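Local coordinates for protein dipeptidase AC. Metallo peptidase. MEROPS family M19 (Rhodobacter sphaeroides, PDB 3LY0) that probably hydrolyses dipeptides with a pair of zinc ions, as a metallodipeptidase of the membrane dipeptidase family, at residues N14-R19 with D306-T311; I30-D35 with E107-G112; F55-P60 with A98-L103; A150-H155 with V198-R203. All blocks are in the same frame, centred on the assembly; numbering follows the deposited sequence.

Contact 1: residues N14-R19 with D306-T311; sequences NDFLLR and DFDGAT. With ZN (zinc ion), chain D; LY0 ((2R)-3-[(R)-[(1R)-1-aminoethyl](hydroxy)phosphoryl]-2-methylpropanoic acid), chain C.
Asp15 and Phe307 meet through their backbones, Asp15 N donating to Phe307 O at 2.9 Å. Within N14-R19, Phe16 N binds Asn14 OD1 at 2.8 Å, on a lone pair in the carbonyl plane, and closes an Asx turn; across the contact a water donates to both Asp15 O and Asp308 O.

The charged pairing is between Arg19 and Asp308. A bend at chi3 (51°) carries the guanidinium across the carboxylate, where Arg19 NH1 forms a salt bridge to Asp308 OD2 at 3.0 Å; the oxygen lies in the guanidinium plane, but NH1 stands 37° out of the carboxylate plane. Arg19 NH1 also binds Leu40 O, and Asp308 OD1 accepts from His39 N. With a leucine in place of Arg19, Asp308 OD2 would probably be left without its countercharge and Leu40 O without this donor.

At the metal, both oxygens of Asp15 bind zinc, OD2 at 2.2 Å. Asp306 OD1 lies 3.2 Å from Asp15 OD2, two acceptors with no bond between them, and 2.7 Å from LY0 O31. His13 and Glu139, with LY0 N1 and O31, complete the coordination of this zinc, one half of the two-zinc site of a metal-dependent TIM-barrel hydrolase.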
loop_
_atom_site.group_PDB
_atom_site.type_symbol
_atom_site.label_atom_id
_atom_site.label_comp_id
_atom_site.label_asym_id
_atom_site.label_seq_id
_atom_site.Cartn_x
_atom_site.Cartn_y
_atom_site.Cartn_z
ATOM N N ASN A 14 -1.822 -3.931 2.150
ATOM C CA ASN A 14 -3.140 -4.312 2.654
ATOM C C ASN A 14 -3.360 -3.808 4.065
ATOM O O ASN A 14 -2.398 -3.540 4.788
ATOM C CB ASN A 14 -3.371 -5.835 2.573
ATOM C CG ASN A 14 -2.719 -6.592 3.713
ATOM O OD1 ASN A 14 -3.151 -6.511 4.865
ATOM N ND2 ASN A 14 -1.674 -7.349 3.394
ATOM N N ASP A 15 -4.632 -3.670 4.436
ATOM C CA ASP A 15 -5.012 -3.196 5.755
ATOM C C ASP A 15 -5.707 -4.266 6.593
ATOM O O ASP A 15 -6.562 -3.960 7.418
ATOM C CB ASP A 15 -5.889 -1.952 5.627
ATOM C CG ASP A 15 -5.128 -0.777 5.055
ATOM O OD1 ASP A 15 -4.194 -0.285 5.725
ATOM O OD2 ASP A 15 -5.434 -0.349 3.930
ATOM N N PHE A 16 -5.324 -5.524 6.396
ATOM C CA PHE A 16 -5.879 -6.588 7.216
ATOM C C PHE A 16 -5.727 -6.314 8.714
ATOM O O PHE A 16 -6.610 -6.655 9.494
ATOM C CB PHE A 16 -5.237 -7.927 6.869
ATOM C CG PHE A 16 -5.771 -9.072 7.670
ATOM C CD1 PHE A 16 -5.001 -9.643 8.664
ATOM C CD2 PHE A 16 -7.053 -9.550 7.446
ATOM C CE1 PHE A 16 -5.486 -10.699 9.417
ATOM C CE2 PHE A 16 -7.553 -10.596 8.193
ATOM C CZ PHE A 16 -6.766 -11.177 9.179
ATOM N N LEU A 17 -4.621 -5.699 9.122
ATOM C CA LEU A 17 -4.400 -5.448 10.544
ATOM C C LEU A 17 -5.493 -4.560 11.145
ATOM O O LEU A 17 -5.781 -4.645 12.337
ATOM C CB LEU A 17 -3.016 -4.836 10.792
ATOM C CG LEU A 17 -1.826 -5.775 10.579
ATOM C CD1 LEU A 17 -0.537 -4.990 10.636
ATOM C CD2 LEU A 17 -1.824 -6.904 11.624
ATOM N N LEU A 18 -6.110 -3.715 10.324
ATOM C CA LEU A 18 -7.174 -2.868 10.833
ATOM C C LEU A 18 -8.344 -3.717 11.313
ATOM O O LEU A 18 -9.044 -3.363 12.266
ATOM C CB LEU A 18 -7.622 -1.865 9.760
ATOM C CG LEU A 18 -8.618 -0.786 10.183
ATOM C CD1 LEU A 18 -7.996 0.183 11.170
ATOM C CD2 LEU A 18 -9.103 -0.043 8.939
ATOM N N ARG A 19 -8.551 -4.859 10.671
ATOM C CA ARG A 19 -9.641 -5.732 11.081
ATOM C C ARG A 19 -9.367 -6.384 12.422
ATOM O O ARG A 19 -10.288 -6.604 13.214
ATOM C CB ARG A 19 -9.956 -6.747 9.993
ATOM C CG ARG A 19 -10.658 -6.056 8.813
ATOM C CD ARG A 19 -10.911 -6.972 7.645
ATOM N NE ARG A 19 -11.582 -8.192 8.064
ATOM C CZ ARG A 19 -11.414 -9.363 7.471
ATOM N NH1 ARG A 19 -10.605 -9.466 6.419
ATOM N NH2 ARG A 19 -12.048 -10.428 7.935
ATOM N N ASP A 306 -4.543 -2.737 -1.803
ATOM C CA ASP A 306 -5.364 -2.042 -0.821
ATOM C C ASP A 306 -6.475 -2.967 -0.324
ATOM O O ASP A 306 -7.530 -2.505 0.112
ATOM C CB ASP A 306 -5.953 -0.749 -1.402
ATOM C CG ASP A 306 -5.863 0.427 -0.434
ATOM O OD1 ASP A 306 -5.479 0.245 0.750
ATOM O OD2 ASP A 306 -6.174 1.553 -0.869
ATOM N N PHE A 307 -6.233 -4.278 -0.371
ATOM C CA PHE A 307 -7.165 -5.223 0.252
ATOM C C PHE A 307 -7.470 -4.804 1.696
ATOM O O PHE A 307 -6.561 -4.466 2.471
ATOM C CB PHE A 307 -6.611 -6.655 0.271
ATOM C CG PHE A 307 -6.717 -7.398 -1.039
ATOM C CD1 PHE A 307 -7.868 -7.351 -1.807
ATOM C CD2 PHE A 307 -5.656 -8.197 -1.469
ATOM C CE1 PHE A 307 -7.955 -8.070 -3.002
ATOM C CE2 PHE A 307 -5.736 -8.908 -2.658
ATOM C CZ PHE A 307 -6.883 -8.838 -3.422
ATOM N N ASP A 308 -8.759 -4.843 2.039
ATOM C CA ASP A 308 -9.283 -4.470 3.357
ATOM C C ASP A 308 -9.147 -2.990 3.712
ATOM O O ASP A 308 -9.472 -2.582 4.828
ATOM C CB ASP A 308 -8.744 -5.394 4.454
ATOM C CG ASP A 308 -9.458 -6.739 4.476
ATOM O OD1 ASP A 308 -10.689 -6.744 4.272
ATOM O OD2 ASP A 308 -8.798 -7.777 4.687
ATOM N N GLY A 309 -8.708 -2.184 2.748
ATOM C CA GLY A 309 -8.627 -0.743 2.939
ATOM C C GLY A 309 -9.569 0.076 2.067
ATOM O O GLY A 309 -9.781 1.255 2.335
ATOM N N ALA A 310 -10.144 -0.535 1.035
ATOM C CA ALA A 310 -10.964 0.185 0.061
ATOM C C ALA A 310 -11.950 -0.746 -0.625
ATOM O O ALA A 310 -11.785 -1.958 -0.609
ATOM C CB ALA A 310 -10.066 0.833 -0.979
ATOM N N THR A 311 -12.969 -0.173 -1.256
ATOM C CA THR A 311 -13.843 -0.955 -2.127
ATOM C C THR A 311 -13.089 -1.256 -3.419
ATOM O O THR A 311 -12.468 -0.359 -3.994
ATOM C CB THR A 311 -15.128 -0.186 -2.470
ATOM O OG1 THR A 311 -15.831 0.108 -1.256
ATOM C CG2 THR A 311 -16.027 -1.020 -3.381
HETATM ZN ZN ZN D . -3.937 1.278 4.113
HETATM P P LY0 C . -6.044 3.277 2.767
HETATM C C1 LY0 C . -7.654 3.771 4.996
HETATM N N1 LY0 C . -5.560 2.475 5.281
HETATM C C2 LY0 C . -6.678 2.777 4.405
HETATM C C4 LY0 C . -7.403 3.273 1.531
HETATM C C5 LY0 C . -7.499 4.505 0.676
HETATM C C6 LY0 C . -6.172 4.931 0.110
HETATM C C7 LY0 C . -8.629 4.488 -0.322
HETATM O O31 LY0 C . -4.965 2.275 2.430
HETATM O O32 LY0 C . -5.386 4.691 2.890
HETATM O O61 LY0 C . -6.056 6.168 -0.436
HETATM O O62 LY0 C . -5.174 4.192 0.160
HETATM O O HOH W 1 -9.344 -3.112 7.476
#

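Contact 2: residues I30-D35 with E107-G112; sequences IWLKGD and ERAARG
Trp31 and Ala110 form the buried half of this contact, Trp31 NE1 lying 3.9 Å from Ala110 CB. CG of Trp31 is anti to the backbone N (chi1 171°), which sends the indole across to the end of helix 89-109. Ala109 CB sits at the edge of the ring, near its plane, 4.4 Å from Trp31 CD1. The indole is further fixed from outside the two segments: its N-H is spent on Met106 O, Phe114 meets the ring edge-to-face, and Leu42 and Met45 of helix 42-48 pack against it.

Leu32, by contrast, lies on the solvent side and is partly exposed, as is Ala109, which it meets. Both of its methyls face Ala109 O, Leu32 CD1 at 3.9 Å and CD2 at 4.0 Å, and CD2 also nears Ala110 CA; their approaches to the alanine methyls are longer still. Polar bonding across the interface is absent, and only 166 Å² is buried in all. The nearest CA pair, Leu32 and Ala110, is 7.1 Å apart. Two helix ends thus abut through small apolar surfaces, helix 27-32 against helix 89-109, in the outer helical layer of a TIM barrel.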
loop_
_atom_site.group_PDB
_atom_site.type_symbol
_atom_site.label_atom_id
_atom_site.label_comp_id
_atom_site.label_asym_id
_atom_site.label_seq_id
_atom_site.Cartn_x
_atom_site.Cartn_y
_atom_site.Cartn_z
ATOM N N ILE A 30 -10.865 -14.690 12.792
ATOM C CA ILE A 30 -10.714 -13.786 11.654
ATOM C C ILE A 30 -9.510 -14.175 10.796
ATOM O O ILE A 30 -9.603 -14.245 9.580
ATOM C CB ILE A 30 -10.599 -12.312 12.101
ATOM C CG1 ILE A 30 -11.913 -11.850 12.741
ATOM C CG2 ILE A 30 -10.241 -11.410 10.917
ATOM C CD1 ILE A 30 -11.806 -10.505 13.434
ATOM N N TRP A 31 -8.381 -14.433 11.440
ATOM C CA TRP A 31 -7.141 -14.745 10.734
ATOM C C TRP A 31 -7.075 -16.190 10.253
ATOM O O TRP A 31 -6.792 -16.443 9.088
ATOM C CB TRP A 31 -5.965 -14.428 11.665
ATOM C CG TRP A 31 -4.570 -14.871 11.248
ATOM C CD1 TRP A 31 -3.648 -15.476 12.053
ATOM C CD2 TRP A 31 -3.941 -14.716 9.968
ATOM N NE1 TRP A 31 -2.485 -15.713 11.355
ATOM C CE2 TRP A 31 -2.639 -15.249 10.075
ATOM C CE3 TRP A 31 -4.348 -14.174 8.745
ATOM C CZ2 TRP A 31 -1.746 -15.260 9.006
ATOM C CZ3 TRP A 31 -3.455 -14.187 7.686
ATOM C CH2 TRP A 31 -2.173 -14.733 7.818
ATOM N N LEU A 32 -7.326 -17.139 11.150
ATOM C CA LEU A 32 -7.102 -18.537 10.803
ATOM C C LEU A 32 -8.251 -19.186 10.028
ATOM O O LEU A 32 -8.035 -20.151 9.307
ATOM C CB LEU A 32 -6.782 -19.349 12.057
ATOM C CG LEU A 32 -5.532 -18.876 12.803
ATOM C CD1 LEU A 32 -5.335 -19.727 14.037
ATOM C CD2 LEU A 32 -4.310 -18.943 11.891
ATOM N N LYS A 33 -9.457 -18.655 10.184
ATOM C CA LYS A 33 -10.629 -19.232 9.526
ATOM C C LYS A 33 -11.308 -18.282 8.545
ATOM O O LYS A 33 -11.935 -18.720 7.578
ATOM C CB LYS A 33 -11.649 -19.668 10.578
ATOM C CG LYS A 33 -11.163 -20.785 11.487
ATOM C CD LYS A 33 -12.246 -21.213 12.462
ATOM C CE LYS A 33 -11.801 -22.410 13.286
ATOM N NZ LYS A 33 -12.848 -22.811 14.270
ATOM N N GLY A 34 -11.192 -16.984 8.796
ATOM C CA GLY A 34 -12.017 -16.006 8.115
ATOM C C GLY A 34 -13.295 -15.847 8.919
ATOM O O GLY A 34 -13.687 -16.765 9.647
ATOM N N ASP A 35 -13.934 -14.687 8.822
ATOM C CA ASP A 35 -15.199 -14.464 9.514
ATOM C C ASP A 35 -16.332 -14.144 8.545
ATOM O O ASP A 35 -17.385 -13.664 8.957
ATOM C CB ASP A 35 -15.075 -13.378 10.594
ATOM C CG ASP A 35 -14.862 -11.980 10.021
ATOM O OD1 ASP A 35 -14.730 -11.838 8.787
ATOM O OD2 ASP A 35 -14.826 -11.022 10.823
ATOM N N GLU A 107 1.836 -14.475 13.090
ATOM C CA GLU A 107 2.916 -15.414 12.831
ATOM C C GLU A 107 2.971 -16.519 13.892
ATOM O O GLU A 107 3.167 -17.690 13.563
ATOM C CB GLU A 107 4.229 -14.638 12.763
ATOM C CG GLU A 107 5.468 -15.448 12.472
ATOM C CD GLU A 107 6.678 -14.544 12.344
ATOM O OE1 GLU A 107 6.802 -13.613 13.173
ATOM O OE2 GLU A 107 7.490 -14.743 11.425
ATOM N N ARG A 108 2.798 -16.164 15.158
ATOM C CA ARG A 108 2.765 -17.184 16.203
ATOM C C ARG A 108 1.617 -18.148 15.962
ATOM O O ARG A 108 1.796 -19.364 16.006
ATOM C CB ARG A 108 2.647 -16.551 17.589
ATOM C CG ARG A 108 3.865 -15.710 17.946
ATOM C CD ARG A 108 3.956 -15.396 19.440
ATOM N NE ARG A 108 2.783 -14.701 19.960
ATOM C CZ ARG A 108 2.584 -13.392 19.855
ATOM N NH1 ARG A 108 3.496 -12.634 19.257
ATOM N NH2 ARG A 108 1.488 -12.844 20.359
ATOM N N ALA A 109 0.440 -17.598 15.685
ATOM C CA ALA A 109 -0.792 -18.383 15.575
ATOM C C ALA A 109 -0.835 -19.290 14.348
ATOM O O ALA A 109 -1.508 -20.329 14.353
ATOM C CB ALA A 109 -2.007 -17.451 15.569
ATOM N N ALA A 110 -0.132 -18.897 13.292
ATOM C CA ALA A 110 -0.196 -19.629 12.032
ATOM C C ALA A 110 0.788 -20.791 11.980
ATOM O O ALA A 110 0.825 -21.532 10.995
ATOM C CB ALA A 110 0.011 -18.688 10.854
ATOM N N ARG A 111 1.582 -20.946 13.041
ATOM C CA ARG A 111 2.442 -22.122 13.196
ATOM C C ARG A 111 3.311 -22.402 11.966
ATOM O O ARG A 111 3.385 -23.541 11.493
ATOM C CB ARG A 111 1.591 -23.359 13.511
ATOM C CG ARG A 111 1.517 -23.748 14.978
ATOM C CD ARG A 111 1.127 -22.587 15.868
ATOM N NE ARG A 111 0.535 -23.041 17.123
ATOM C CZ ARG A 111 1.168 -23.073 18.291
ATOM N NH1 ARG A 111 2.430 -22.674 18.382
ATOM N NH2 ARG A 111 0.533 -23.505 19.374
ATOM N N GLY A 112 3.964 -21.366 11.450
ATOM C CA GLY A 112 4.900 -21.525 10.352
ATOM C C GLY A 112 4.355 -21.290 8.953
ATOM O O GLY A 112 5.110 -21.324 7.980
#

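Contact 3: residues F55-P60 with A98-L103; sequences FAIYVP and AMAGHL. With LY0 ((2R)-3-[(R)-[(1R)-1-aminoethyl](hydroxy)phosphoryl]-2-methylpropanoic acid), chain C.
In the strand-to-helix layer of the TIM barrel, Ile57 and Phe55 of strand 50-57 pack on Met99, Ala100 and Leu103 of helix 89-109. The two short segments run nearly antiparallel, at 155°, with axes 8.7 Å apart. Ile57 and Met99 point opposite ways and lie alongside each other: Ile57 CG2 meets Met99 CB at 4.0 Å, while Ile57 CD1 reaches Ala100 CB at 3.9 Å. Further along, Leu103 CD1 rests on Phe55 CB, also at 3.9 Å.

The extended chi2 of Met99 (177°) carries its SD to 3.1 Å from Tyr58 O, and the bend at chi3 folds CE back toward the same carbonyl. That carbonyl and Tyr58 N are buried without a hydrogen-bonding partner. Tyr58 CB points away from the helix, and the ring lines the ligand pocket, its OH bonded to His65 ND1. A valine at Tyr58 would probably leave His65 ND1 without this mate and strip the inhibitor amine of its aromatic cover. Pro60 N lies over one ring face; over the opposite face, displaced toward the rim, LY0 N1 stands 3.4 Å from Tyr58 CD2.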
loop_
_atom_site.group_PDB
_atom_site.type_symbol
_atom_site.label_atom_id
_atom_site.label_comp_id
_atom_site.label_asym_id
_atom_site.label_seq_id
_atom_site.Cartn_x
_atom_site.Cartn_y
_atom_site.Cartn_z
ATOM N N PHE A 55 1.995 -5.481 5.058
ATOM C CA PHE A 55 0.889 -5.357 6.005
ATOM C C PHE A 55 0.993 -4.014 6.716
ATOM O O PHE A 55 1.904 -3.790 7.507
ATOM C CB PHE A 55 0.919 -6.528 7.001
ATOM C CG PHE A 55 0.472 -7.828 6.397
ATOM C CD1 PHE A 55 -0.812 -8.311 6.628
ATOM C CD2 PHE A 55 1.323 -8.543 5.568
ATOM C CE1 PHE A 55 -1.243 -9.501 6.035
ATOM C CE2 PHE A 55 0.898 -9.724 4.965
ATOM C CZ PHE A 55 -0.375 -10.201 5.205
ATOM N N ALA A 56 0.061 -3.124 6.397
ATOM C CA ALA A 56 0.113 -1.758 6.891
ATOM C C ALA A 56 -0.378 -1.618 8.316
ATOM O O ALA A 56 -1.435 -2.141 8.688
ATOM C CB ALA A 56 -0.690 -0.841 5.970
ATOM N N ILE A 57 0.410 -0.883 9.092
ATOM C CA ILE A 57 -0.002 -0.339 10.375
ATOM C C ILE A 57 -0.449 1.086 10.081
ATOM O O ILE A 57 0.361 1.930 9.709
ATOM C CB ILE A 57 1.181 -0.329 11.353
ATOM C CG1 ILE A 57 1.621 -1.765 11.678
ATOM C CG2 ILE A 57 0.842 0.471 12.616
ATOM C CD1 ILE A 57 2.971 -1.851 12.328
ATOM N N TYR A 58 -1.744 1.340 10.229
ATOM C CA TYR A 58 -2.331 2.631 9.900
ATOM C C TYR A 58 -3.225 3.043 11.055
ATOM O O TYR A 58 -4.051 2.256 11.499
ATOM C CB TYR A 58 -3.118 2.531 8.584
ATOM C CG TYR A 58 -4.405 3.325 8.535
ATOM C CD1 TYR A 58 -4.399 4.699 8.308
ATOM C CD2 TYR A 58 -5.627 2.693 8.702
ATOM C CE1 TYR A 58 -5.581 5.418 8.270
ATOM C CE2 TYR A 58 -6.810 3.397 8.650
ATOM C CZ TYR A 58 -6.785 4.757 8.442
ATOM O OH TYR A 58 -7.982 5.445 8.393
ATOM N N VAL A 59 -3.037 4.266 11.548
ATOM C CA VAL A 59 -3.777 4.755 12.707
ATOM C C VAL A 59 -5.000 5.539 12.240
ATOM O O VAL A 59 -4.864 6.591 11.620
ATOM C CB VAL A 59 -2.882 5.659 13.593
ATOM C CG1 VAL A 59 -3.681 6.247 14.752
ATOM C CG2 VAL A 59 -1.683 4.883 14.096
ATOM N N PRO A 60 -6.211 5.025 12.520
ATOM C CA PRO A 60 -7.408 5.749 12.061
ATOM C C PRO A 60 -7.690 7.017 12.859
ATOM O O PRO A 60 -7.408 7.084 14.055
ATOM C CB PRO A 60 -8.544 4.747 12.303
ATOM C CG PRO A 60 -7.870 3.412 12.467
ATOM C CD PRO A 60 -6.534 3.698 13.066
ATOM N N ALA A 98 -0.429 -1.797 19.082
ATOM C CA ALA A 98 -1.473 -2.812 19.010
ATOM C C ALA A 98 -1.407 -3.546 17.677
ATOM O O ALA A 98 -1.456 -4.773 17.623
ATOM C CB ALA A 98 -2.851 -2.189 19.220
ATOM N N MET A 99 -1.294 -2.796 16.587
ATOM C CA MET A 99 -1.324 -3.409 15.269
ATOM C C MET A 99 -0.045 -4.216 15.001
ATOM O O MET A 99 -0.096 -5.323 14.462
ATOM C CB MET A 99 -1.569 -2.338 14.197
ATOM C CG MET A 99 -2.907 -1.592 14.417
ATOM S SD MET A 99 -3.287 -0.235 13.253
ATOM C CE MET A 99 -3.928 -1.157 11.860
ATOM N N ALA A 100 1.108 -3.675 15.391
ATOM C CA ALA A 100 2.351 -4.443 15.279
ATOM C C ALA A 100 2.270 -5.730 16.103
ATOM O O ALA A 100 2.761 -6.772 15.681
ATOM C CB ALA A 100 3.557 -3.606 15.721
ATOM N N GLY A 101 1.636 -5.645 17.270
ATOM C CA GLY A 101 1.450 -6.806 18.126
ATOM C C GLY A 101 0.564 -7.868 17.489
ATOM O O GLY A 101 0.818 -9.067 17.629
ATOM N N HIS A 102 -0.470 -7.438 16.772
ATOM C CA HIS A 102 -1.327 -8.377 16.036
ATOM C C HIS A 102 -0.552 -9.060 14.907
ATOM O O HIS A 102 -0.762 -10.242 14.636
ATOM C CB HIS A 102 -2.554 -7.672 15.448
ATOM C CG HIS A 102 -3.570 -7.280 16.469
ATOM N ND1 HIS A 102 -4.111 -8.185 17.358
ATOM C CD2 HIS A 102 -4.169 -6.093 16.724
ATOM C CE1 HIS A 102 -4.988 -7.567 18.129
ATOM N NE2 HIS A 102 -5.043 -6.296 17.766
ATOM N N LEU A 103 0.347 -8.324 14.260
ATOM C CA LEU A 103 1.115 -8.879 13.152
ATOM C C LEU A 103 2.025 -9.997 13.664
ATOM O O LEU A 103 2.111 -11.067 13.067
ATOM C CB LEU A 103 1.928 -7.791 12.452
ATOM C CG LEU A 103 2.718 -8.215 11.217
ATOM C CD1 LEU A 103 1.774 -8.703 10.129
ATOM C CD2 LEU A 103 3.585 -7.078 10.701
HETATM P P LY0 C . -6.044 3.277 2.767
HETATM C C1 LY0 C . -7.654 3.771 4.996
HETATM N N1 LY0 C . -5.560 2.475 5.281
HETATM C C2 LY0 C . -6.678 2.777 4.405
HETATM C C4 LY0 C . -7.403 3.273 1.531
HETATM C C5 LY0 C . -7.499 4.505 0.676
HETATM C C6 LY0 C . -6.172 4.931 0.110
HETATM C C7 LY0 C . -8.629 4.488 -0.322
HETATM O O31 LY0 C . -4.965 2.275 2.430
HETATM O O32 LY0 C . -5.386 4.691 2.890
HETATM O O61 LY0 C . -6.056 6.168 -0.436
HETATM O O62 LY0 C . -5.174 4.192 0.160
#

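Contact 4: residues A150-H155 with V198-R203; sequences ALHLFH and VAECNR
Glu200 reaches across to Leu151 and His152, and its side chain can be followed atom by atom. CB lies 3.8 Å from Leu151 CD2. With CG anti to the backbone N (chi1 -160°), Glu200 CG moves closer to the same methyl, 3.6 Å from Leu151 CD2, and has His152 NE2 as its next neighbour. Leu151 CD2 also touches Cys201 SG at 4.2 Å, on the inner side, where Leu162 of strand 159-163 lies beneath both residues. This is the packing of neighbouring outer helices on a TIM barrel: helices 149-157 and 192-204 run roughly parallel, their segments crossing at -28° with axes 11.3 Å apart.

From CG the chain bends at chi2 (64°). Glu200 CD faces the CE1-NE2 side of the imidazole, 3.8 Å from His152 NE2, and OE1 comes within 3.0 Å of His152 CE1 at the ring edge. The angle to His152 NE2 is too poor for a hydrogen bond. Glu200 OE1 is instead salt-bridged to Arg203, which offers two nitrogens to this one oxygen, Arg203 NH1 at 2.8 Å and Arg203 NE at 3.1 Å.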
loop_
_atom_site.group_PDB
_atom_site.type_symbol
_atom_site.label_atom_id
_atom_site.label_comp_id
_atom_site.label_asym_id
_atom_site.label_seq_id
_atom_site.Cartn_x
_atom_site.Cartn_y
_atom_site.Cartn_z
ATOM N N ALA A 150 11.793 6.653 17.960
ATOM C CA ALA A 150 10.951 5.475 17.765
ATOM C C ALA A 150 11.168 4.808 16.412
ATOM O O ALA A 150 10.801 3.659 16.236
ATOM C CB ALA A 150 9.486 5.803 17.979
ATOM N N LEU A 151 11.738 5.528 15.447
ATOM C CA LEU A 151 12.094 4.895 14.182
ATOM C C LEU A 151 13.071 3.751 14.426
ATOM O O LEU A 151 12.935 2.673 13.859
ATOM C CB LEU A 151 12.685 5.916 13.199
ATOM C CG LEU A 151 12.986 5.390 11.791
ATOM C CD1 LEU A 151 11.681 5.132 11.063
ATOM C CD2 LEU A 151 13.830 6.405 11.013
ATOM N N HIS A 152 14.047 3.982 15.298
ATOM C CA HIS A 152 15.017 2.947 15.609
ATOM C C HIS A 152 14.374 1.801 16.368
ATOM O O HIS A 152 14.680 0.638 16.115
ATOM C CB HIS A 152 16.198 3.543 16.373
ATOM C CG HIS A 152 16.913 4.601 15.601
ATOM N ND1 HIS A 152 17.949 4.315 14.739
ATOM C CD2 HIS A 152 16.711 5.938 15.523
ATOM C CE1 HIS A 152 18.365 5.436 14.176
ATOM N NE2 HIS A 152 17.637 6.435 14.639
ATOM N N LEU A 153 13.470 2.123 17.288
ATOM C CA LEU A 153 12.740 1.088 18.010
ATOM C C LEU A 153 11.928 0.212 17.063
ATOM O O LEU A 153 12.042 -1.014 17.094
ATOM C CB LEU A 153 11.812 1.704 19.051
ATOM C CG LEU A 153 12.492 2.375 20.239
ATOM C CD1 LEU A 153 11.433 3.010 21.117
ATOM C CD2 LEU A 153 13.282 1.357 21.032
ATOM N N PHE A 154 11.120 0.836 16.210
ATOM C CA PHE A 154 10.289 0.061 15.297
ATOM C C PHE A 154 11.144 -0.750 14.331
ATOM O O PHE A 154 10.816 -1.888 14.025
ATOM C CB PHE A 154 9.283 0.960 14.558
ATOM C CG PHE A 154 8.015 1.213 15.336
ATOM C CD1 PHE A 154 6.997 0.266 15.352
ATOM C CD2 PHE A 154 7.830 2.401 16.036
ATOM C CE1 PHE A 154 5.824 0.488 16.061
ATOM C CE2 PHE A 154 6.659 2.637 16.753
ATOM C CZ PHE A 154 5.655 1.671 16.764
ATOM N N HIS A 155 12.238 -0.172 13.853
ATOM C CA HIS A 155 13.139 -0.904 12.977
ATOM C C HIS A 155 13.674 -2.158 13.673
ATOM O O HIS A 155 13.751 -3.235 13.066
ATOM C CB HIS A 155 14.296 -0.012 12.545
ATOM C CG HIS A 155 15.267 -0.704 11.649
ATOM N ND1 HIS A 155 16.458 -1.226 12.110
ATOM C CD2 HIS A 155 15.212 -0.992 10.327
ATOM C CE1 HIS A 155 17.104 -1.790 11.102
ATOM N NE2 HIS A 155 16.371 -1.660 10.011
ATOM N N VAL A 198 13.644 11.086 5.982
ATOM C CA VAL A 198 14.120 10.498 4.735
ATOM C C VAL A 198 15.561 10.018 4.875
ATOM O O VAL A 198 15.893 8.900 4.508
ATOM C CB VAL A 198 14.007 11.497 3.554
ATOM C CG1 VAL A 198 14.739 10.972 2.321
ATOM C CG2 VAL A 198 12.551 11.780 3.242
ATOM N N ALA A 199 16.415 10.876 5.426
ATOM C CA ALA A 199 17.820 10.536 5.578
ATOM C C ALA A 199 18.012 9.308 6.469
ATOM O O ALA A 199 18.824 8.439 6.168
ATOM C CB ALA A 199 18.594 11.729 6.130
ATOM N N GLU A 200 17.248 9.239 7.559
ATOM C CA GLU A 200 17.396 8.152 8.520
ATOM C C GLU A 200 16.841 6.847 7.969
ATOM O O GLU A 200 17.416 5.778 8.193
ATOM C CB GLU A 200 16.733 8.494 9.851
ATOM C CG GLU A 200 17.237 7.656 11.006
ATOM C CD GLU A 200 18.705 7.905 11.287
ATOM O OE1 GLU A 200 19.388 6.979 11.769
ATOM O OE2 GLU A 200 19.170 9.033 11.020
ATOM N N CYS A 201 15.742 6.932 7.220
ATOM C CA CYS A 201 15.223 5.725 6.568
ATOM C C CYS A 201 16.218 5.194 5.543
ATOM O O CYS A 201 16.428 3.984 5.440
ATOM C CB CYS A 201 13.860 5.959 5.917
ATOM S SG CYS A 201 12.493 6.072 7.092
ATOM N N ASN A 202 16.832 6.097 4.774
ATOM C CA ASN A 202 17.884 5.672 3.853
ATOM C C ASN A 202 19.024 4.956 4.586
ATOM O O ASN A 202 19.520 3.928 4.136
ATOM C CB ASN A 202 18.474 6.866 3.099
ATOM C CG ASN A 202 17.568 7.400 1.977
ATOM O OD1 ASN A 202 17.848 8.459 1.427
ATOM N ND2 ASN A 202 16.511 6.662 1.619
ATOM N N ARG A 203 19.447 5.516 5.714
ATOM C CA ARG A 203 20.556 4.929 6.457
ATOM C C ARG A 203 20.189 3.559 7.021
ATOM O O ARG A 203 20.986 2.624 6.973
ATOM C CB ARG A 203 21.014 5.865 7.575
ATOM C CG ARG A 203 22.436 5.583 8.039
ATOM C CD ARG A 203 22.844 6.507 9.174
ATOM N NE ARG A 203 22.024 6.283 10.362
ATOM C CZ ARG A 203 22.165 5.241 11.177
ATOM N NH1 ARG A 203 21.374 5.111 12.235
ATOM N NH2 ARG A 203 23.091 4.323 10.930
#

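From the N terminus, the chain passes through N14-R19, the opening half of contact 1, whose mate D306-T311 follows strand 301-303; the loop so closed encloses the other three contacts. Helix 27-32 opens contact 2 and strand 50-57 opens contact 3. Both close on helix 89-109, contact 3 first, so contact 3 nests inside contact 2. Contact 4 comes later, in series with both, and joins two successive outer helices. Contact 1 touches contact 2 through a salt bridge from Arg19 NH2 to Asp35 OD1, and contact 3 where Asn14 and Ala56 backbones meet; contacts 1 and 3 also share the inhibitor. Metal centre, barrel wall and helical shell are thereby linked.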